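Local coordinates for EmGH1 (Erythrobacter marinus, PDB 5Z87), which probably acts as a beta-glucosidase of glycosyl hydrolase family 3, removing glucose units from beta-linked sugars, at residues A[680-685]-A[781-785]; A[317-321]-A[330-336]; A[439-444]-A[531-535]; A[204-209]-A[263-267]. All blocks are in the same frame, centred on the assembly; numbering follows the deposited sequence.

Contact 1 of 4, residues A[680-685]-A[781-785]; sequences RASIGL and RITLV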
# COMPACT_ATOMS: atom_id res chain seq x y z
N ARG A 680 28.20 24.56 15.12
CA ARG A 680 29.45 24.01 14.60
C ARG A 680 29.19 23.41 13.24
O ARG A 680 28.12 22.86 12.99
CB ARG A 680 30.04 22.91 15.51
CG ARG A 680 30.55 23.36 16.86
CD ARG A 680 31.60 22.38 17.35
NE ARG A 680 31.01 21.19 17.96
CZ ARG A 680 31.64 20.02 18.09
NH1 ARG A 680 32.89 19.88 17.66
NH2 ARG A 680 31.02 18.99 18.67
N ALA A 681 30.19 23.50 12.36
CA ALA A 681 30.07 22.88 11.05
C ALA A 681 30.35 21.38 11.09
O ALA A 681 29.87 20.65 10.22
CB ALA A 681 31.02 23.55 10.05
N SER A 682 31.08 20.92 12.10
CA SER A 682 31.47 19.52 12.19
C SER A 682 31.49 19.09 13.65
O SER A 682 32.08 19.77 14.49
CB SER A 682 32.85 19.31 11.54
OG SER A 682 33.13 17.94 11.44
N ILE A 683 30.86 17.95 13.94
CA ILE A 683 30.76 17.43 15.29
C ILE A 683 31.10 15.94 15.27
O ILE A 683 31.19 15.31 14.22
CB ILE A 683 29.36 17.63 15.91
CG1 ILE A 683 28.34 16.76 15.17
CG2 ILE A 683 28.99 19.11 15.88
CD1 ILE A 683 26.94 16.77 15.76
N GLY A 684 31.31 15.39 16.47
CA GLY A 684 31.56 13.97 16.60
C GLY A 684 30.29 13.15 16.64
O GLY A 684 29.20 13.66 16.91
N LEU A 685 30.41 11.86 16.42
CA LEU A 685 29.28 10.98 16.31
C LEU A 685 28.39 10.98 17.51
O LEU A 685 27.25 10.78 17.40
CB LEU A 685 29.70 9.56 15.99
CG LEU A 685 30.52 9.26 14.76
CD1 LEU A 685 30.76 7.80 14.67
CD2 LEU A 685 29.92 9.77 13.49
N ARG A 781 24.27 22.67 6.32
CA ARG A 781 24.86 21.34 6.25
C ARG A 781 25.94 21.17 7.31
O ARG A 781 26.83 22.01 7.43
CB ARG A 781 25.45 21.08 4.88
CG ARG A 781 24.40 20.84 3.84
CD ARG A 781 24.99 20.84 2.46
NE ARG A 781 24.17 20.04 1.56
CZ ARG A 781 23.02 20.46 1.07
NH1 ARG A 781 22.57 21.67 1.37
NH2 ARG A 781 22.31 19.68 0.27
N ILE A 782 25.87 20.07 8.05
CA ILE A 782 26.91 19.72 9.00
C ILE A 782 27.47 18.35 8.62
O ILE A 782 26.88 17.59 7.85
CB ILE A 782 26.39 19.71 10.45
CG1 ILE A 782 25.31 18.64 10.60
CG2 ILE A 782 25.87 21.10 10.82
CD1 ILE A 782 25.52 17.72 11.78
N THR A 783 28.64 18.05 9.18
CA THR A 783 29.32 16.78 8.98
C THR A 783 29.48 16.08 10.32
O THR A 783 29.91 16.70 11.30
CB THR A 783 30.68 16.98 8.31
OG1 THR A 783 30.48 17.57 7.02
CG2 THR A 783 31.42 15.66 8.15
N LEU A 784 29.12 14.80 10.36
CA LEU A 784 29.43 13.95 11.50
C LEU A 784 30.77 13.28 11.24
O LEU A 784 31.01 12.76 10.14
CB LEU A 784 28.35 12.90 11.73
CG LEU A 784 26.89 13.35 11.80
CD1 LEU A 784 25.96 12.16 12.03
CD2 LEU A 784 26.69 14.40 12.87
N VAL A 785 31.65 13.32 12.25
CA VAL A 785 32.98 12.73 12.14
C VAL A 785 33.19 11.64 13.19
O VAL A 785 33.67 10.54 12.88
CB VAL A 785 34.07 13.79 12.27
CG1 VAL A 785 35.44 13.14 12.24
CG2 VAL A 785 33.96 14.80 11.13
OXT VAL A 785 32.86 11.82 14.37
O HOH W 1 30.73 20.52 7.87
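With chi1 at 68°, Ile683 holds CG1 between its backbone N and carbonyl carbon, while Leu784 CG, at chi1 -51°, sits beside its own backbone N. These turns lay the two side chains side by side, pointing the same way. Ile683 CG1 lies 3.7 Å from Leu784 CD2, and the CD1 of Ile683 rests on the same methyl. Phe750 of helix 747-750 packs on both residues. On the other face of the sheet, Ser682 OG touches Val785 CG2 and gives a weak hydrogen bond to Thr783 O. The backbones pair in parallel through hydrogen bonds. Thr783 N reaches Ala681 O at 3.1 Å, Ile683 N reaches Thr783 O at 3.1 Å, and Val785 N reaches Ile683 O at 2.8 Å. This makes 682-683 a short edge strand beside 778-784, the last strand of the fibronectin type III-like domain, whose other neighbour, 764-771, runs antiparallel. Beyond the strands, Leu685 N makes a weak hydrogen bond to Val785 OXT, part of the C-terminal carboxylate. Leu685 CD2 lies against this carboxylate and packs 3.9 Å from Leu784 CB. An alanine here lacks CG and both end methyls, which would probably open a gap beside Leu784 CB and leave the chain end less closely packed. A water bridges Ala681 O and Thr783 OG1. Arg680 NH2 makes a salt bridge with Asp687.

Contact 2 of 4, residues A[317-321]-A[330-336]; sequences VRRIH and EAEAAIM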
# COMPACT_ATOMS: atom_id res chain seq x y z
N VAL A 317 -7.54 -12.36 21.54
CA VAL A 317 -6.82 -13.61 21.79
C VAL A 317 -7.54 -14.77 21.10
O VAL A 317 -6.92 -15.54 20.36
CB VAL A 317 -6.65 -13.88 23.30
CG1 VAL A 317 -5.80 -15.12 23.50
CG2 VAL A 317 -5.95 -12.71 23.99
N ARG A 318 -8.85 -14.88 21.31
CA ARG A 318 -9.65 -15.87 20.58
C ARG A 318 -9.47 -15.74 19.07
O ARG A 318 -9.46 -16.74 18.35
CB ARG A 318 -11.13 -15.71 20.94
CG ARG A 318 -12.00 -16.79 20.32
CD ARG A 318 -13.48 -16.46 20.42
NE ARG A 318 -13.76 -15.73 21.65
CZ ARG A 318 -14.09 -16.30 22.80
NH1 ARG A 318 -14.20 -17.63 22.88
NH2 ARG A 318 -14.32 -15.55 23.85
N ARG A 319 -9.32 -14.51 18.56
CA ARG A 319 -9.28 -14.31 17.12
C ARG A 319 -7.96 -14.74 16.50
O ARG A 319 -7.89 -14.83 15.27
CB ARG A 319 -9.54 -12.85 16.79
CG ARG A 319 -10.99 -12.44 16.95
CD ARG A 319 -11.11 -10.96 16.91
NE ARG A 319 -12.41 -10.50 17.38
CZ ARG A 319 -12.68 -9.23 17.62
NH1 ARG A 319 -11.74 -8.31 17.42
NH2 ARG A 319 -13.89 -8.87 18.05
N ILE A 320 -6.92 -15.01 17.31
CA ILE A 320 -5.75 -15.71 16.81
C ILE A 320 -6.18 -16.98 16.09
O ILE A 320 -5.59 -17.37 15.08
CB ILE A 320 -4.78 -16.05 17.96
CG1 ILE A 320 -4.29 -14.79 18.67
CG2 ILE A 320 -3.59 -16.87 17.45
CD1 ILE A 320 -3.58 -15.14 19.99
N HIS A 321 -7.21 -17.63 16.62
CA HIS A 321 -7.80 -18.82 16.03
C HIS A 321 -8.91 -18.46 15.05
O HIS A 321 -8.85 -18.86 13.88
CB HIS A 321 -8.35 -19.74 17.12
CG HIS A 321 -9.29 -20.78 16.60
ND1 HIS A 321 -8.90 -21.78 15.74
CD2 HIS A 321 -10.63 -20.94 16.79
CE1 HIS A 321 -9.94 -22.54 15.44
NE2 HIS A 321 -11.00 -22.05 16.05
N GLU A 330 -9.46 -22.59 20.36
CA GLU A 330 -9.48 -21.54 21.36
C GLU A 330 -8.47 -21.80 22.48
O GLU A 330 -7.78 -20.88 22.92
CB GLU A 330 -10.89 -21.38 21.92
CG GLU A 330 -11.91 -21.12 20.84
CD GLU A 330 -13.26 -20.73 21.43
OE1 GLU A 330 -13.68 -21.38 22.40
OE2 GLU A 330 -13.89 -19.77 20.92
N ALA A 331 -8.35 -23.05 22.92
CA ALA A 331 -7.33 -23.40 23.91
C ALA A 331 -5.93 -23.10 23.40
O ALA A 331 -5.09 -22.58 24.15
CB ALA A 331 -7.44 -24.87 24.30
N GLU A 332 -5.65 -23.44 22.13
CA GLU A 332 -4.35 -23.10 21.57
C GLU A 332 -4.16 -21.59 21.46
O GLU A 332 -3.04 -21.09 21.62
CB GLU A 332 -4.14 -23.76 20.20
CG GLU A 332 -2.78 -23.36 19.60
CD GLU A 332 -2.33 -24.19 18.39
OE1 GLU A 332 -3.14 -24.46 17.48
OE2 GLU A 332 -1.13 -24.55 18.34
N ALA A 333 -5.24 -20.84 21.22
CA ALA A 333 -5.13 -19.38 21.14
C ALA A 333 -4.75 -18.78 22.48
O ALA A 333 -3.85 -17.93 22.57
CB ALA A 333 -6.45 -18.77 20.64
N ALA A 334 -5.42 -19.21 23.55
CA ALA A 334 -5.06 -18.76 24.89
C ALA A 334 -3.58 -19.01 25.17
O ALA A 334 -2.88 -18.13 25.66
CB ALA A 334 -5.94 -19.46 25.94
N ILE A 335 -3.08 -20.19 24.78
CA ILE A 335 -1.69 -20.54 25.06
C ILE A 335 -0.74 -19.65 24.27
O ILE A 335 0.26 -19.15 24.80
CB ILE A 335 -1.42 -22.03 24.78
CG1 ILE A 335 -2.18 -22.90 25.77
CG2 ILE A 335 0.08 -22.32 24.88
CD1 ILE A 335 -2.02 -24.40 25.52
N MET A 336 -1.03 -19.44 22.98
CA MET A 336 -0.18 -18.58 22.16
C MET A 336 -0.12 -17.15 22.71
O MET A 336 0.96 -16.58 22.85
CB MET A 336 -0.67 -18.57 20.71
CG MET A 336 -0.34 -19.83 19.95
SD MET A 336 -0.86 -19.71 18.22
CE MET A 336 -0.43 -21.36 17.65
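Arg318 and Glu330 lie side by side and point the same way, but their flat ends are turned 56° against each other. Arg318 NH1 meets Glu330 OE2 at 2.9 Å in a salt bridge. The oxygen lies in the guanidinium plane, while the nitrogen comes from above the carboxylate plane. Arg318 CD lies 3.4 Å from Glu330 OE2, and the bend at chi3 (-34°) swings the guanidinium round so that NH1 faces that oxygen. The His321 ring turns one face to the start of helix 330-340, with Glu330 N 4.0 Å above its plane and offset toward the rim. Its ND1 is hydrogen-bonded to Ala327 O. Ala333 CB points at the turn of 317-321. It lies 3.3 Å from Val317 O, flanked by Ile320 CB and His321 CB. Met336 runs across Ile320, its SD 4.0 Å from Ile320 CG2. His321 also packs on Ile715 of the second subunit, so this corner of the TIM-barrel domain borders the dimer contact. Arg318 NE also pairs with Asp315, and NH2 hydrogen-bonds to Asn349 O. Two carboxylates and a carbonyl grip one guanidinium, which fixes its rotation and probably balances its charge.

Contact 3 of 4, residues A[439-444]-A[531-535]; sequences VVGPNA and CLGGN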
# COMPACT_ATOMS: atom_id res chain seq x y z
N VAL A 439 -25.54 30.60 8.01
CA VAL A 439 -24.76 29.46 8.47
C VAL A 439 -25.44 28.21 7.93
O VAL A 439 -26.59 27.92 8.29
CB VAL A 439 -24.65 29.42 10.00
CG1 VAL A 439 -23.83 28.23 10.46
CG2 VAL A 439 -24.03 30.71 10.51
N VAL A 440 -24.75 27.47 7.06
CA VAL A 440 -25.37 26.43 6.25
C VAL A 440 -24.43 25.23 6.13
O VAL A 440 -23.21 25.38 6.05
CB VAL A 440 -25.73 26.98 4.85
CG1 VAL A 440 -24.56 27.75 4.29
CG2 VAL A 440 -26.12 25.86 3.89
N GLY A 441 -25.03 24.03 6.08
CA GLY A 441 -24.29 22.81 5.84
C GLY A 441 -24.63 21.68 6.79
O GLY A 441 -25.20 21.89 7.87
N PRO A 442 -24.28 20.45 6.42
CA PRO A 442 -24.63 19.30 7.26
C PRO A 442 -24.00 19.34 8.65
O PRO A 442 -24.55 18.72 9.57
CB PRO A 442 -24.13 18.10 6.45
CG PRO A 442 -23.04 18.66 5.57
CD PRO A 442 -23.50 20.06 5.23
N ASN A 443 -22.91 20.07 8.85
CA ASN A 443 -22.26 20.12 10.15
C ASN A 443 -22.38 21.47 10.83
O ASN A 443 -21.53 21.84 11.64
CB ASN A 443 -20.79 19.72 10.02
CG ASN A 443 -20.64 18.27 9.61
OD1 ASN A 443 -21.58 17.48 9.75
ND2 ASN A 443 -19.47 17.92 9.07
N ALA A 444 -23.45 22.22 10.54
CA ALA A 444 -23.61 23.54 11.16
C ALA A 444 -24.35 23.46 12.49
O ALA A 444 -23.86 23.96 13.51
CB ALA A 444 -24.34 24.50 10.21
N CYS A 531 -20.47 24.88 6.54
CA CYS A 531 -19.97 23.90 7.51
C CYS A 531 -20.11 22.51 6.88
O CYS A 531 -21.21 21.95 6.82
CB CYS A 531 -20.74 24.00 8.82
SG CYS A 531 -20.60 25.63 9.57
N LEU A 532 -18.98 21.97 6.41
CA LEU A 532 -18.96 20.76 5.60
C LEU A 532 -17.91 19.79 6.15
O LEU A 532 -17.17 20.09 7.09
CB LEU A 532 -18.66 21.10 4.13
CG LEU A 532 -19.32 22.35 3.52
CD1 LEU A 532 -18.59 22.77 2.27
CD2 LEU A 532 -20.76 22.06 3.21
N GLY A 533 -17.86 18.60 5.55
CA GLY A 533 -16.81 17.65 5.86
C GLY A 533 -17.30 16.22 5.86
O GLY A 533 -17.70 15.68 4.81
N GLY A 534 -17.28 15.59 7.03
CA GLY A 534 -17.79 14.25 7.21
C GLY A 534 -18.33 14.16 8.62
O GLY A 534 -18.29 15.13 9.37
N ASN A 535 -18.84 12.99 8.99
CA ASN A 535 -19.32 12.84 10.36
C ASN A 535 -18.87 11.48 10.90
O ASN A 535 -18.12 10.74 10.25
CB ASN A 535 -20.84 13.04 10.45
CG ASN A 535 -21.63 12.04 9.63
OD1 ASN A 535 -21.18 10.91 9.40
ND2 ASN A 535 -22.81 12.44 9.19
O HOH W 2 -23.61 15.39 9.64
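Asn443 reaches across to 531-535 along its whole side chain. Its CB lies 3.9 Å from Cys531 O. Chi1 of -66° sets CG beside the backbone N, and this CG lies 3.9 Å from Gly534 O. At the tip, ND2 makes a hydrogen bond to Gly534 O at 3.0 Å, with the donor above the carbonyl plane. OD1 accepts a hydrogen bond from a water at 2.9 Å, and that water in turn accepts one from Asn535 ND2. Both ends of the amide are thus held. In the backbone, Cys531 N hydrogen-bonds to Val440 O at 2.8 Å, and Asn443 N to Cys531 O at 3.2 Å. Between these bonds the chain turns at Gly441, where a CB would run into Cys531 O. Pro442 CD rests on Leu532 CD2, and Ala444 CB packs 3.9 Å from Cys531 CB. Gln561 of helix 561-569 touches Pro442 and Leu532, while Leu463 and Ala462 of helix 462-473 cover Val439 and Cys531. The segments are the C-terminal ends of adjacent parallel strands 436-440 and 527-533 with the loops that leave them. Such loops, at the strand ends of a largely parallel sheet between helices, belong to the alpha/beta sandwich of the family 3 C-terminal domain.

Contact 4 of 4, residues A[204-209]-A[263-267]; sequences VTVSAK and PPFRA. With EDO (1,2-ethanediol), chain K.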
# COMPACT_ATOMS: atom_id res chain seq x y z
N VAL A 204 3.99 12.23 16.83
CA VAL A 204 3.25 11.23 17.59
C VAL A 204 4.02 10.84 18.85
O VAL A 204 3.43 10.58 19.90
CB VAL A 204 2.94 10.01 16.70
CG1 VAL A 204 2.29 8.91 17.50
CG2 VAL A 204 2.03 10.41 15.57
N THR A 205 5.35 10.84 18.77
CA THR A 205 6.19 10.54 19.93
C THR A 205 6.09 11.64 20.98
O THR A 205 5.93 11.36 22.18
CB THR A 205 7.64 10.35 19.48
OG1 THR A 205 7.72 9.15 18.69
CG2 THR A 205 8.60 10.25 20.66
N VAL A 206 6.17 12.89 20.54
CA VAL A 206 6.05 14.01 21.46
C VAL A 206 4.67 14.03 22.09
O VAL A 206 4.51 14.23 23.30
CB VAL A 206 6.37 15.33 20.73
CG1 VAL A 206 5.86 16.51 21.53
CG2 VAL A 206 7.87 15.43 20.46
N SER A 207 3.64 13.78 21.28
CA SER A 207 2.29 13.75 21.81
C SER A 207 2.10 12.59 22.78
O SER A 207 1.48 12.76 23.83
CB SER A 207 1.28 13.66 20.66
OG SER A 207 1.53 14.67 19.70
N ALA A 208 2.62 11.40 22.43
CA ALA A 208 2.44 10.23 23.29
C ALA A 208 3.02 10.47 24.69
O ALA A 208 2.38 10.11 25.69
CB ALA A 208 3.09 9.00 22.65
N LYS A 209 4.20 11.08 24.77
CA LYS A 209 4.81 11.37 26.06
C LYS A 209 3.97 12.36 26.85
O LYS A 209 3.86 12.23 28.08
CB LYS A 209 6.22 11.94 25.87
CG LYS A 209 7.14 11.06 25.08
CD LYS A 209 8.57 11.18 25.55
CE LYS A 209 9.13 12.56 25.37
NZ LYS A 209 10.25 12.74 26.34
N PRO A 263 8.75 4.22 17.53
CA PRO A 263 9.34 5.30 18.37
C PRO A 263 8.36 5.90 19.37
O PRO A 263 8.75 6.20 20.52
CB PRO A 263 9.81 6.34 17.35
CG PRO A 263 10.17 5.50 16.14
CD PRO A 263 9.15 4.38 16.11
N PRO A 264 7.08 6.09 19.02
CA PRO A 264 6.15 6.58 20.06
C PRO A 264 5.91 5.58 21.17
O PRO A 264 5.81 5.97 22.35
CB PRO A 264 4.86 6.90 19.28
CG PRO A 264 5.01 6.21 17.97
CD PRO A 264 6.47 6.18 17.68
N PHE A 265 5.80 4.29 20.84
CA PHE A 265 5.69 3.26 21.87
C PHE A 265 6.96 3.23 22.72
O PHE A 265 6.89 3.17 23.95
CB PHE A 265 5.46 1.89 21.24
CG PHE A 265 4.05 1.68 20.75
CD1 PHE A 265 3.05 1.29 21.64
CD2 PHE A 265 3.73 1.83 19.40
CE1 PHE A 265 1.75 1.09 21.19
CE2 PHE A 265 2.44 1.62 18.95
CZ PHE A 265 1.44 1.26 19.84
N ARG A 266 8.13 3.29 22.08
CA ARG A 266 9.37 3.24 22.85
C ARG A 266 9.45 4.41 23.82
O ARG A 266 9.84 4.23 24.98
CB ARG A 266 10.58 3.25 21.92
CG ARG A 266 11.89 3.08 22.68
CD ARG A 266 13.09 3.04 21.73
NE ARG A 266 14.35 2.90 22.46
CZ ARG A 266 15.19 1.88 22.33
NH1 ARG A 266 14.94 0.89 21.48
NH2 ARG A 266 16.31 1.85 23.05
N ALA A 267 9.06 5.61 23.38
CA ALA A 267 9.10 6.77 24.26
C ALA A 267 8.06 6.66 25.38
O ALA A 267 8.36 6.95 26.54
CB ALA A 267 8.88 8.05 23.46
C1 EDO K . 17.38 -1.96 21.48
O1 EDO K . 18.13 -2.80 20.60
C2 EDO K . 18.31 -1.51 22.61
O2 EDO K . 18.90 -0.24 22.28
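Thr205 and Pro264 meet where two roughly parallel helices pack close together in the N-terminal TIM-barrel domain. The helices are 201-216 and 263-270. The axes of their segments 204-209 and 263-267 approach to 8.2 Å and cross at -28°. Small residues and proline allow the close fit, and the CA atoms of Thr205 and Pro264 are 4.0 Å apart. Thr205 sits in the middle and uses both branches. Its OG1 lies 3.1 Å from Pro264 N, which has no hydrogen to offer, and the hydroxyl is hydrogen-bonded instead to Pro201 O within its own helix. Chi1 of -68° sets OG1 beside the backbone N and leaves CG2 anti to it, where it packs 3.6 Å from Ala267 CB. An alanine in its place lacks both branches, which would probably open a gap beside Pro264 and Ala267 and leave Pro201 O without this partner. The Val204 side chain runs obliquely to the Pro264 ring, its CG1 3.7 Å from Pro264 CB, and Ala208 CB approaches the same carbon more loosely. The turn at chi2 (-147°) lays Lys209 CD 3.8 Å from Ala267 CB. The bend at chi3 then redirects the chain toward NZ, which makes a salt bridge with Glu271. Arg266 leads away, and its NH2 makes a weak hydrogen bond to a 1,2-ethanediol, probably from the crystallisation liquor. Phe265, whose side chain leaves the contact, meets Phe235 of strand 229-235 edge-to-face, and Ile182 touches both Ala208 and Phe265. The two helices flank that strand in sequence, one preceding it and the other leading on to strand 276-279.

Overall arrangement
The four contacts are separate and none touches another. Contacts 4 and 2 come first along the chain and share the N-terminal TIM-barrel domain. Their centres are about 30 Å apart. Contact 4 pairs helices 201-216 and 263-270, which come before strands 229-235 and 276-279 along the chain. Contact 2 follows 309-311, an outermost strand of that sheet. Contact 3 lies in the mixed sheet of the C-terminal family 3 domain, its centre about 45 Å from that of contact 2. Contact 1 closes the chain in the fibronectin type III-like domain. Its centre is about 52 Å from those of contacts 2 and 3 but about 27 Å from contact 4. No contact here joins two domains.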